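Local coordinates for protein mannosephosphate isomerase, putative (Archaeoglobus fulgidus, PDB 1ZX5) that probably interconverts D-mannose 6-phosphate and D-fructose 6-phosphate as a zinc-dependent type 1 mannose-6-phosphate isomerase, at residues E38-S43 and L86-D91; S119-F124 and L181-V186; E135-E140 and L208-V213. All blocks are in the same frame, centred on the assembly; numbering follows the deposited sequence. Where two conformers were deposited one is given.

Interaction 1: residues E38-S43 and L86-D91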
loop_
_atom_site.group_PDB
_atom_site.type_symbol
_atom_site.label_atom_id
_atom_site.label_comp_id
_atom_site.label_asym_id
_atom_site.label_seq_id
_atom_site.Cartn_x
_atom_site.Cartn_y
_atom_site.Cartn_z
ATOM N N GLU A 38 -7.476 2.643 8.178
ATOM C CA GLU A 38 -6.134 2.252 7.746
ATOM C C GLU A 38 -5.380 1.484 8.812
ATOM O O GLU A 38 -5.568 1.705 9.999
ATOM C CB GLU A 38 -5.301 3.476 7.328
ATOM C CG GLU A 38 -6.101 4.517 6.521
ATOM C CD GLU A 38 -5.259 5.668 6.005
ATOM O OE1 GLU A 38 -4.007 5.538 5.954
ATOM O OE2 GLU A 38 -5.862 6.710 5.653
ATOM N N SER A 39 -4.529 0.569 8.361
ATOM C CA SER A 39 -3.507 -0.043 9.192
ATOM C C SER A 39 -2.189 0.081 8.459
ATOM O O SER A 39 -2.071 -0.412 7.343
ATOM C CB SER A 39 -3.795 -1.529 9.415
ATOM O OG SER A 39 -2.680 -2.114 10.052
ATOM N N TRP A 40 -1.208 0.715 9.097
ATOM C CA TRP A 40 0.099 0.967 8.508
ATOM C C TRP A 40 1.040 -0.146 8.944
ATOM O O TRP A 40 1.297 -0.329 10.138
ATOM C CB TRP A 40 0.625 2.352 8.930
ATOM C CG TRP A 40 -0.146 3.533 8.310
ATOM C CD1 TRP A 40 -1.469 3.553 7.934
ATOM C CD2 TRP A 40 0.364 4.850 8.025
ATOM N NE1 TRP A 40 -1.802 4.790 7.425
ATOM C CE2 TRP A 40 -0.699 5.602 7.463
ATOM C CE3 TRP A 40 1.618 5.463 8.184
ATOM C CZ2 TRP A 40 -0.547 6.938 7.060
ATOM C CZ3 TRP A 40 1.769 6.794 7.779
ATOM C CH2 TRP A 40 0.691 7.515 7.226
ATOM N N GLU A 41 1.522 -0.914 7.968
ATOM C CA GLU A 41 2.289 -2.119 8.239
ATOM C C GLU A 41 3.766 -1.849 7.976
ATOM O O GLU A 41 4.167 -1.665 6.832
ATOM C CB GLU A 41 1.787 -3.272 7.355
ATOM C CG GLU A 41 0.261 -3.503 7.384
ATOM C CD GLU A 41 -0.193 -4.316 8.595
ATOM O OE1 GLU A 41 0.534 -5.230 9.014
ATOM O OE2 GLU A 41 -1.281 -4.055 9.136
ATOM N N PHE A 42 4.570 -1.841 9.042
ATOM C CA PHE A 42 6.013 -1.554 8.974
ATOM C C PHE A 42 6.292 -0.171 8.422
ATOM O O PHE A 42 7.215 0.028 7.635
ATOM C CB PHE A 42 6.778 -2.666 8.224
ATOM C CG PHE A 42 6.606 -4.003 8.861
ATOM C CD1 PHE A 42 7.218 -4.281 10.087
ATOM C CD2 PHE A 42 5.769 -4.959 8.289
ATOM C CE1 PHE A 42 7.037 -5.520 10.720
ATOM C CE2 PHE A 42 5.589 -6.200 8.901
ATOM C CZ PHE A 42 6.225 -6.478 10.125
ATOM N N SER A 43 5.478 0.791 8.857
ATOM C CA SER A 43 5.654 2.175 8.471
ATOM C C SER A 43 6.947 2.744 9.036
ATOM O O SER A 43 7.172 2.707 10.248
ATOM C CB SER A 43 4.480 3.018 8.952
ATOM O OG SER A 43 4.820 4.398 8.907
ATOM N N LEU A 86 5.580 2.532 1.721
ATOM C CA LEU A 86 4.616 2.523 2.803
ATOM C C LEU A 86 3.536 1.500 2.452
ATOM O O LEU A 86 2.974 1.526 1.349
ATOM C CB LEU A 86 4.002 3.923 3.010
ATOM C CG LEU A 86 2.828 4.067 3.997
ATOM C CD1 LEU A 86 3.178 3.593 5.414
ATOM C CD2 LEU A 86 2.358 5.505 4.047
ATOM N N VAL A 87 3.258 0.597 3.390
ATOM C CA VAL A 87 2.283 -0.456 3.178
ATOM C C VAL A 87 1.102 -0.204 4.094
ATOM O O VAL A 87 1.274 -0.058 5.305
ATOM C CB VAL A 87 2.888 -1.878 3.447
ATOM C CG1 VAL A 87 1.855 -2.950 3.206
ATOM C CG2 VAL A 87 4.114 -2.122 2.566
ATOM N N ARG A 88 -0.094 -0.155 3.509
ATOM C CA ARG A 88 -1.304 0.124 4.252
ATOM C C ARG A 88 -2.450 -0.787 3.854
ATOM O O ARG A 88 -2.703 -0.967 2.664
ATOM C CB ARG A 88 -1.748 1.555 3.991
ATOM C CG ARG A 88 -0.779 2.588 4.487
ATOM C CD ARG A 88 -1.381 3.951 4.353
ATOM N NE ARG A 88 -1.283 4.478 3.002
ATOM C CZ ARG A 88 -1.826 5.631 2.624
ATOM N NH1 ARG A 88 -2.527 6.367 3.491
ATOM N NH2 ARG A 88 -1.674 6.052 1.376
ATOM N N LEU A 89 -3.136 -1.353 4.850
ATOM C CA LEU A 89 -4.486 -1.860 4.653
ATOM C C LEU A 89 -5.425 -0.662 4.691
ATOM O O LEU A 89 -5.292 0.202 5.576
ATOM C CB LEU A 89 -4.875 -2.875 5.742
ATOM C CG LEU A 89 -4.025 -4.150 5.824
ATOM C CD1 LEU A 89 -4.448 -4.982 7.029
ATOM C CD2 LEU A 89 -4.137 -4.942 4.522
ATOM N N ILE A 90 -6.353 -0.609 3.730
ATOM C CA ILE A 90 -7.319 0.500 3.609
ATOM C C ILE A 90 -8.731 -0.071 3.523
ATOM O O ILE A 90 -9.015 -0.919 2.680
ATOM C CB ILE A 90 -7.069 1.369 2.332
ATOM C CG1 ILE A 90 -5.633 1.918 2.274
ATOM C CG2 ILE A 90 -8.164 2.475 2.159
ATOM C CD1 ILE A 90 -5.351 3.048 3.205
ATOM N N ASP A 91 -9.608 0.397 4.399
ATOM C CA ASP A 91 -11.009 0.010 4.368
ATOM C C ASP A 91 -11.837 1.208 3.918
ATOM O O ASP A 91 -12.320 1.994 4.746
ATOM C CB ASP A 91 -11.472 -0.502 5.740
ATOM C CG ASP A 91 -12.904 -1.031 5.717
ATOM O OD1 ASP A 91 -13.399 -1.345 4.611
ATOM O OD2 ASP A 91 -13.540 -1.129 6.804
HETATM O O HOH W 1 5.430 0.116 5.219
#
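The carboxylate of Glu38 receives the guanidinium of Arg88 across two neighbouring antiparallel strands. In this salt bridge Arg88 NH1 lies 3.0 Å from Glu38 OE1, and the N-H points at the oxygen with a bent angle of 146°. The same oxygen accepts Trp40 NE1 at 2.8 Å, a straighter bond lying in the indole plane. The two donors reach Glu38 OE1 from opposite faces of the carboxylate, so this one atom ties the three side chains together, while Glu38 OE2 pairs with Arg18.

Apolar contact adds to this on the face shared by Glu38, Trp40, Arg88 and Ile90. Arg88 CD sits over the five-membered ring of Trp40, 3.6 Å from its centroid, and the chain then bends (chi3 -80°), which turns the guanidinium 80° from the ring plane and toward Glu38. On that same indole face Leu86 CD2 makes a CH-pi contact 4.1 Å from the centroid of the six-membered ring.

Backbone bonds set the register. Ser39 and Leu89 form a hydrogen-bonded pair, with Ser39 N to Leu89 O and Leu89 N to Ser39 O both 2.9 Å. Glu41 N donates to Val87 O, but Val87 N reaches Glu41 O only through a water, 2.9 Å from Val87 N and 2.7 Å from Glu41 O.

The pairing belongs to the catalytic-domain sheet, consistent with the cupin fold of type 1 phosphomannose isomerases. Strand 36-41 is flanked on its other edge by strand 15-17, and strand 85-92 by strand 181-188. Helix 24-28 packs on the face carrying Ser39 and Leu89.

Interaction 2: residues S119-F124 and L181-V186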
loop_
_atom_site.group_PDB
_atom_site.type_symbol
_atom_site.label_atom_id
_atom_site.label_comp_id
_atom_site.label_asym_id
_atom_site.label_seq_id
_atom_site.Cartn_x
_atom_site.Cartn_y
_atom_site.Cartn_z
ATOM N N SER A 119 1.618 4.038 -6.566
ATOM C CA SER A 119 1.112 2.943 -5.750
ATOM C C SER A 119 0.537 1.764 -6.520
ATOM O O SER A 119 0.062 1.892 -7.658
ATOM C CB SER A 119 0.092 3.456 -4.735
ATOM O OG SER A 119 -1.018 3.977 -5.410
ATOM N N ALA A 120 0.621 0.603 -5.879
ATOM C CA ALA A 120 0.044 -0.620 -6.366
ATOM C C ALA A 120 -1.026 -1.062 -5.354
ATOM O O ALA A 120 -0.800 -1.064 -4.144
ATOM C CB ALA A 120 1.130 -1.678 -6.545
ATOM N N TRP A 121 -2.195 -1.420 -5.867
ATOM C CA TRP A 121 -3.354 -1.781 -5.054
ATOM C C TRP A 121 -3.651 -3.247 -5.265
ATOM O O TRP A 121 -3.605 -3.727 -6.391
ATOM C CB TRP A 121 -4.582 -1.000 -5.529
ATOM C CG TRP A 121 -4.644 0.449 -5.146
ATOM C CD1 TRP A 121 -3.627 1.237 -4.681
ATOM C CD2 TRP A 121 -5.801 1.290 -5.226
ATOM N NE1 TRP A 121 -4.085 2.511 -4.440
ATOM C CE2 TRP A 121 -5.420 2.571 -4.766
ATOM C CE3 TRP A 121 -7.132 1.085 -5.647
ATOM C CZ2 TRP A 121 -6.322 3.652 -4.718
ATOM C CZ3 TRP A 121 -8.033 2.162 -5.595
ATOM C CH2 TRP A 121 -7.623 3.425 -5.134
ATOM N N LEU A 122 -3.933 -3.950 -4.174
ATOM C CA LEU A 122 -4.463 -5.304 -4.211
ATOM C C LEU A 122 -5.773 -5.295 -3.430
ATOM O O LEU A 122 -5.810 -5.010 -2.233
ATOM C CB LEU A 122 -3.484 -6.320 -3.612
ATOM C CG LEU A 122 -3.954 -7.788 -3.638
ATOM C CD1 LEU A 122 -3.927 -8.393 -5.062
ATOM C CD2 LEU A 122 -3.133 -8.635 -2.659
ATOM N N VAL A 123 -6.843 -5.604 -4.138
ATOM C CA VAL A 123 -8.197 -5.512 -3.623
ATOM C C VAL A 123 -8.580 -6.870 -3.019
ATOM O O VAL A 123 -8.129 -7.906 -3.495
ATOM C CB VAL A 123 -9.120 -5.101 -4.809
ATOM C CG1 VAL A 123 -10.565 -5.449 -4.572
ATOM C CG2 VAL A 123 -8.922 -3.612 -5.173
ATOM N N PHE A 124 -9.402 -6.868 -1.972
ATOM C CA PHE A 124 -9.762 -8.109 -1.286
ATOM C C PHE A 124 -11.214 -8.514 -1.426
ATOM O O PHE A 124 -11.587 -9.592 -0.995
ATOM C CB PHE A 124 -9.384 -8.042 0.204
ATOM C CG PHE A 124 -7.906 -7.972 0.438
ATOM C CD1 PHE A 124 -7.072 -9.020 0.037
ATOM C CD2 PHE A 124 -7.339 -6.852 1.016
ATOM C CE1 PHE A 124 -5.694 -8.956 0.219
ATOM C CE2 PHE A 124 -5.967 -6.782 1.226
ATOM C CZ PHE A 124 -5.140 -7.841 0.828
ATOM N N LEU A 181 -14.707 -0.808 -0.563
ATOM C CA LEU A 181 -13.521 -1.455 -1.093
ATOM C C LEU A 181 -12.470 -1.701 -0.018
ATOM O O LEU A 181 -12.052 -0.761 0.675
ATOM C CB LEU A 181 -12.919 -0.592 -2.210
ATOM C CG LEU A 181 -11.936 -1.265 -3.166
ATOM C CD1 LEU A 181 -12.653 -2.234 -4.112
ATOM C CD2 LEU A 181 -11.164 -0.196 -3.939
ATOM N N ARG A 182 -12.057 -2.965 0.107
ATOM C CA ARG A 182 -11.001 -3.379 1.031
ATOM C C ARG A 182 -9.752 -3.647 0.215
ATOM O O ARG A 182 -9.784 -4.420 -0.738
ATOM C CB ARG A 182 -11.399 -4.654 1.769
ATOM C CG ARG A 182 -12.663 -4.508 2.587
ATOM C CD ARG A 182 -13.186 -5.856 2.990
ATOM N NE ARG A 182 -14.361 -5.723 3.836
ATOM C CZ ARG A 182 -15.031 -6.754 4.358
ATOM N NH1 ARG A 182 -14.651 -8.002 4.113
ATOM N NH2 ARG A 182 -16.086 -6.537 5.126
ATOM N N VAL A 183 -8.646 -3.021 0.598
ATOM C CA VAL A 183 -7.489 -2.980 -0.294
ATOM C C VAL A 183 -6.169 -2.900 0.486
ATOM O O VAL A 183 -6.091 -2.301 1.579
ATOM C CB VAL A 183 -7.675 -1.845 -1.403
ATOM C CG1 VAL A 183 -8.160 -0.557 -0.799
ATOM C CG2 VAL A 183 -6.410 -1.602 -2.228
ATOM N N LEU A 184 -5.157 -3.578 -0.048
ATOM C CA LEU A 184 -3.785 -3.414 0.379
ATOM C C LEU A 184 -3.140 -2.431 -0.591
ATOM O O LEU A 184 -3.118 -2.682 -1.802
ATOM C CB LEU A 184 -3.079 -4.771 0.319
ATOM C CG LEU A 184 -1.569 -4.842 0.604
ATOM C CD1 LEU A 184 -1.271 -4.404 2.036
ATOM C CD2 LEU A 184 -1.051 -6.242 0.376
ATOM N N GLU A 185 -2.605 -1.324 -0.075
ATOM C CA GLU A 185 -1.974 -0.299 -0.922
ATOM C C GLU A 185 -0.482 -0.148 -0.615
ATOM O O GLU A 185 -0.101 0.321 0.464
ATOM C CB GLU A 185 -2.714 1.064 -0.808
ATOM C CG GLU A 185 -4.183 0.994 -1.238
ATOM C CD GLU A 185 -4.924 2.333 -1.288
ATOM O OE1 GLU A 185 -4.286 3.414 -1.272
ATOM O OE2 GLU A 185 -6.174 2.286 -1.362
ATOM N N VAL A 186 0.359 -0.553 -1.565
ATOM C CA VAL A 186 1.795 -0.406 -1.426
ATOM C C VAL A 186 2.172 0.835 -2.223
ATOM O O VAL A 186 1.941 0.890 -3.437
ATOM C CB VAL A 186 2.573 -1.649 -1.949
ATOM C CG1 VAL A 186 4.080 -1.478 -1.696
ATOM C CG2 VAL A 186 2.051 -2.917 -1.296
#
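Ser119 opens the contact through its backbone, its CA 3.2 Å from Val186 O, a carbonyl whose main bond comes from the next residue. Ala120 forms a hydrogen-bonded pair with Val186: Ala120 N to Val186 O is 2.8 Å with an N-H...O angle of 169°, and Val186 N returns a bond to Ala120 O.

Trp121 turns to the other face, where the extended Glu185 chain runs alongside its indole. Glu185 CG stands 3.7 Å from the centroid of the five-membered ring. In the conformer given here, one of two deposited, the carboxylate continues over the same face, its plane 19° from that of the ring. This copy stacks: Trp121 NE1 and Glu185 OE1 are 3.3 Å apart, but the angle is too poor for a hydrogen bond.

Leu122 repeats the paired bonding with Leu184, Leu122 O accepting Leu184 N at 2.7 Å. Val123 then lays CG1 against Leu181 CD1, 3.9 Å away. Phe124 ends the walk, donating its N to Arg182 O while its ring carbon CE2 meets Leu184 CB at 3.6 Å, the two side chains crossing at a slant.

Alternating hydrogen-bonded and non-hydrogen-bonded pairs, with side chains switching faces at each residue, define a regular antiparallel ladder within the six-stranded, cupin-like sheet.

Interaction 3: residues E135-E140 and L208-V213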
loop_
_atom_site.group_PDB
_atom_site.type_symbol
_atom_site.label_atom_id
_atom_site.label_comp_id
_atom_site.label_asym_id
_atom_site.label_seq_id
_atom_site.Cartn_x
_atom_site.Cartn_y
_atom_site.Cartn_z
ATOM N N GLU A 135 -13.304 10.312 -19.904
ATOM C CA GLU A 135 -13.185 11.190 -21.070
ATOM C C GLU A 135 -12.292 12.377 -20.711
ATOM O O GLU A 135 -12.098 12.661 -19.532
ATOM C CB GLU A 135 -14.562 11.704 -21.535
ATOM C CG GLU A 135 -15.550 10.619 -22.041
ATOM C CD GLU A 135 -15.065 9.834 -23.282
ATOM O OE1 GLU A 135 -14.405 10.428 -24.173
ATOM O OE2 GLU A 135 -15.362 8.616 -23.369
ATOM N N ASP A 136 -11.752 13.059 -21.724
ATOM C CA ASP A 136 -11.056 14.337 -21.532
ATOM C C ASP A 136 -11.948 15.319 -20.769
ATOM O O ASP A 136 -13.151 15.395 -21.014
ATOM C CB ASP A 136 -10.679 14.962 -22.877
ATOM C CG ASP A 136 -9.534 14.240 -23.582
ATOM O OD1 ASP A 136 -9.014 13.226 -23.071
ATOM O OD2 ASP A 136 -9.149 14.706 -24.675
ATOM N N VAL A 137 -11.360 16.052 -19.831
ATOM C CA VAL A 137 -12.091 17.077 -19.081
ATOM C C VAL A 137 -11.310 18.386 -19.109
ATOM O O VAL A 137 -10.102 18.392 -19.350
ATOM C CB VAL A 137 -12.395 16.658 -17.589
ATOM C CG1 VAL A 137 -13.297 15.432 -17.531
ATOM C CG2 VAL A 137 -11.112 16.439 -16.790
ATOM N N LYS A 138 -12.006 19.492 -18.874
ATOM C CA LYS A 138 -11.362 20.790 -18.751
ATOM C C LYS A 138 -11.319 21.193 -17.276
ATOM O O LYS A 138 -12.326 21.105 -16.577
ATOM C CB LYS A 138 -12.109 21.844 -19.573
ATOM C CG LYS A 138 -12.214 21.539 -21.070
ATOM C CD LYS A 138 -12.830 22.726 -21.807
ATOM C CE LYS A 138 -13.484 22.317 -23.131
ATOM N NZ LYS A 138 -12.503 22.224 -24.258
ATOM N N ILE A 139 -10.151 21.627 -16.811
ATOM C CA ILE A 139 -9.990 22.112 -15.436
ATOM C C ILE A 139 -11.107 23.077 -15.021
ATOM O O ILE A 139 -11.666 22.942 -13.933
ATOM C CB ILE A 139 -8.578 22.739 -15.203
ATOM C CG1 ILE A 139 -7.599 21.688 -14.676
ATOM C CG2 ILE A 139 -8.633 23.901 -14.205
ATOM C CD1 ILE A 139 -7.936 21.108 -13.287
ATOM N N GLU A 140 -11.429 24.026 -15.903
ATOM C CA GLU A 140 -12.443 25.054 -15.649
ATOM C C GLU A 140 -13.822 24.456 -15.401
ATOM O O GLU A 140 -14.573 24.955 -14.564
ATOM C CB GLU A 140 -12.538 26.050 -16.820
ATOM C CG GLU A 140 -11.236 26.757 -17.193
ATOM C CD GLU A 140 -10.292 25.898 -18.050
ATOM O OE1 GLU A 140 -10.761 24.941 -18.721
ATOM O OE2 GLU A 140 -9.069 26.192 -18.048
ATOM N N LEU A 208 -2.899 17.312 -11.821
ATOM C CA LEU A 208 -3.968 16.464 -12.351
ATOM C C LEU A 208 -3.827 16.159 -13.849
ATOM O O LEU A 208 -3.675 17.075 -14.675
ATOM C CB LEU A 208 -5.346 17.072 -12.060
ATOM C CG LEU A 208 -6.565 16.279 -12.549
ATOM C CD1 LEU A 208 -6.662 14.916 -11.841
ATOM C CD2 LEU A 208 -7.847 17.097 -12.392
ATOM N N ASN A 209 -3.872 14.867 -14.178
ATOM C CA ASN A 209 -4.012 14.416 -15.566
ATOM C C ASN A 209 -5.484 14.542 -15.973
ATOM O O ASN A 209 -6.340 13.790 -15.495
ATOM C CB ASN A 209 -3.507 12.970 -15.702
ATOM C CG ASN A 209 -3.455 12.475 -17.157
ATOM O OD1 ASN A 209 -3.992 13.099 -18.077
ATOM N ND2 ASN A 209 -2.816 11.329 -17.356
ATOM N N THR A 210 -5.771 15.505 -16.840
ATOM C CA THR A 210 -7.139 15.777 -17.283
ATOM C C THR A 210 -7.537 15.000 -18.542
ATOM O O THR A 210 -8.670 15.137 -19.018
ATOM C CB THR A 210 -7.363 17.283 -17.530
ATOM O OG1 THR A 210 -6.337 17.785 -18.399
ATOM C CG2 THR A 210 -7.360 18.061 -16.195
ATOM N N LYS A 211 -6.618 14.181 -19.066
ATOM C CA LYS A 211 -6.890 13.361 -20.250
ATOM C C LYS A 211 -7.599 12.058 -19.908
ATOM O O LYS A 211 -7.454 11.520 -18.807
ATOM C CB LYS A 211 -5.598 13.016 -21.017
ATOM C CG LYS A 211 -4.777 14.189 -21.502
ATOM C CD LYS A 211 -5.630 15.211 -22.242
ATOM C CE LYS A 211 -4.985 16.591 -22.201
ATOM N NZ LYS A 211 -5.904 17.640 -22.729
ATOM N N LYS A 212 -8.350 11.553 -20.884
ATOM C CA LYS A 212 -8.920 10.217 -20.842
ATOM C C LYS A 212 -7.827 9.187 -20.571
ATOM O O LYS A 212 -6.746 9.230 -21.164
ATOM C CB LYS A 212 -9.622 9.906 -22.169
ATOM C CG LYS A 212 -10.302 8.547 -22.213
ATOM C CD LYS A 212 -10.954 8.289 -23.574
ATOM C CE LYS A 212 -11.538 6.873 -23.610
ATOM N NZ LYS A 212 -12.034 6.514 -24.976
ATOM N N VAL A 213 -8.107 8.279 -19.645
ATOM C CA VAL A 213 -7.198 7.182 -19.351
ATOM C C VAL A 213 -7.915 5.887 -19.708
ATOM O O VAL A 213 -9.060 5.669 -19.302
ATOM C CB VAL A 213 -6.734 7.217 -17.867
ATOM C CG1 VAL A 213 -6.017 5.943 -17.476
ATOM C CG2 VAL A 213 -5.827 8.415 -17.633
#
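Asp136 reaches across to the backbone of Lys212, and its side chain can be followed outward. From CB, CG is set beside the backbone N (chi1 -72°), which brings OD1 to residues 208-213. CG itself lies 4.0 Å from Lys212 N. At the tip, Asp136 OD1 accepts that N-H at 2.8 Å, and the 174° angle shows an almost straight bond that meets the oxygen nearly along its C-O axis. OD1 also lies 3.5 Å from Lys212 CB and 4.0 Å from CB of Lys211, so CB of both lysines borders the oxygen.

A second bond fixes the backbones: Val137 N donates to Thr210 O at 3.0 Å. Beside it Val137 CG2 packs on Thr210 CB, 3.9 Å away, and Thr210 CG2 lies at the same distance from Ile139 CG1. The Glu135 and Lys212 chains run side by side, yet Glu135 OE2 and Lys212 NZ, at 4.3 Å, are too far apart to count as an ion pair. Asn209 OD1 accepts from Lys211 N, an Asx turn within 208-213.

Residues 135-138 lead into helix 139-146, with Lys138 at the N-cap position; Leu142 of that helix touches Val137 and Leu208. Segment 208-213 follows helix 201-207, where Trp201 and Lys205 receive Ile139.

Overall arrangement
Interactions 1 and 2 are buried and belong to one sheet, in which strands 85-92 and 181-188 are neighbours; their centres are 10 Å apart, and Val183 O and Ile90 N probably form a hydrogen bond between them. Both are antiparallel ladders that set a tryptophan against a charged chain, but the ion pair of interaction 1 has no counterpart in interaction 2, where a carboxylate, in the conformer given, stacks on the indole. Interaction 3 lies at the surface, about 12 Å from interaction 2 and about 17 Å from interaction 1 between nearest atoms. It joins a loop and the start of helix 139-146 to the loop after helix 201-207 by two hydrogen bonds and a little apolar packing, while Glu135 and Lys212 stay apart.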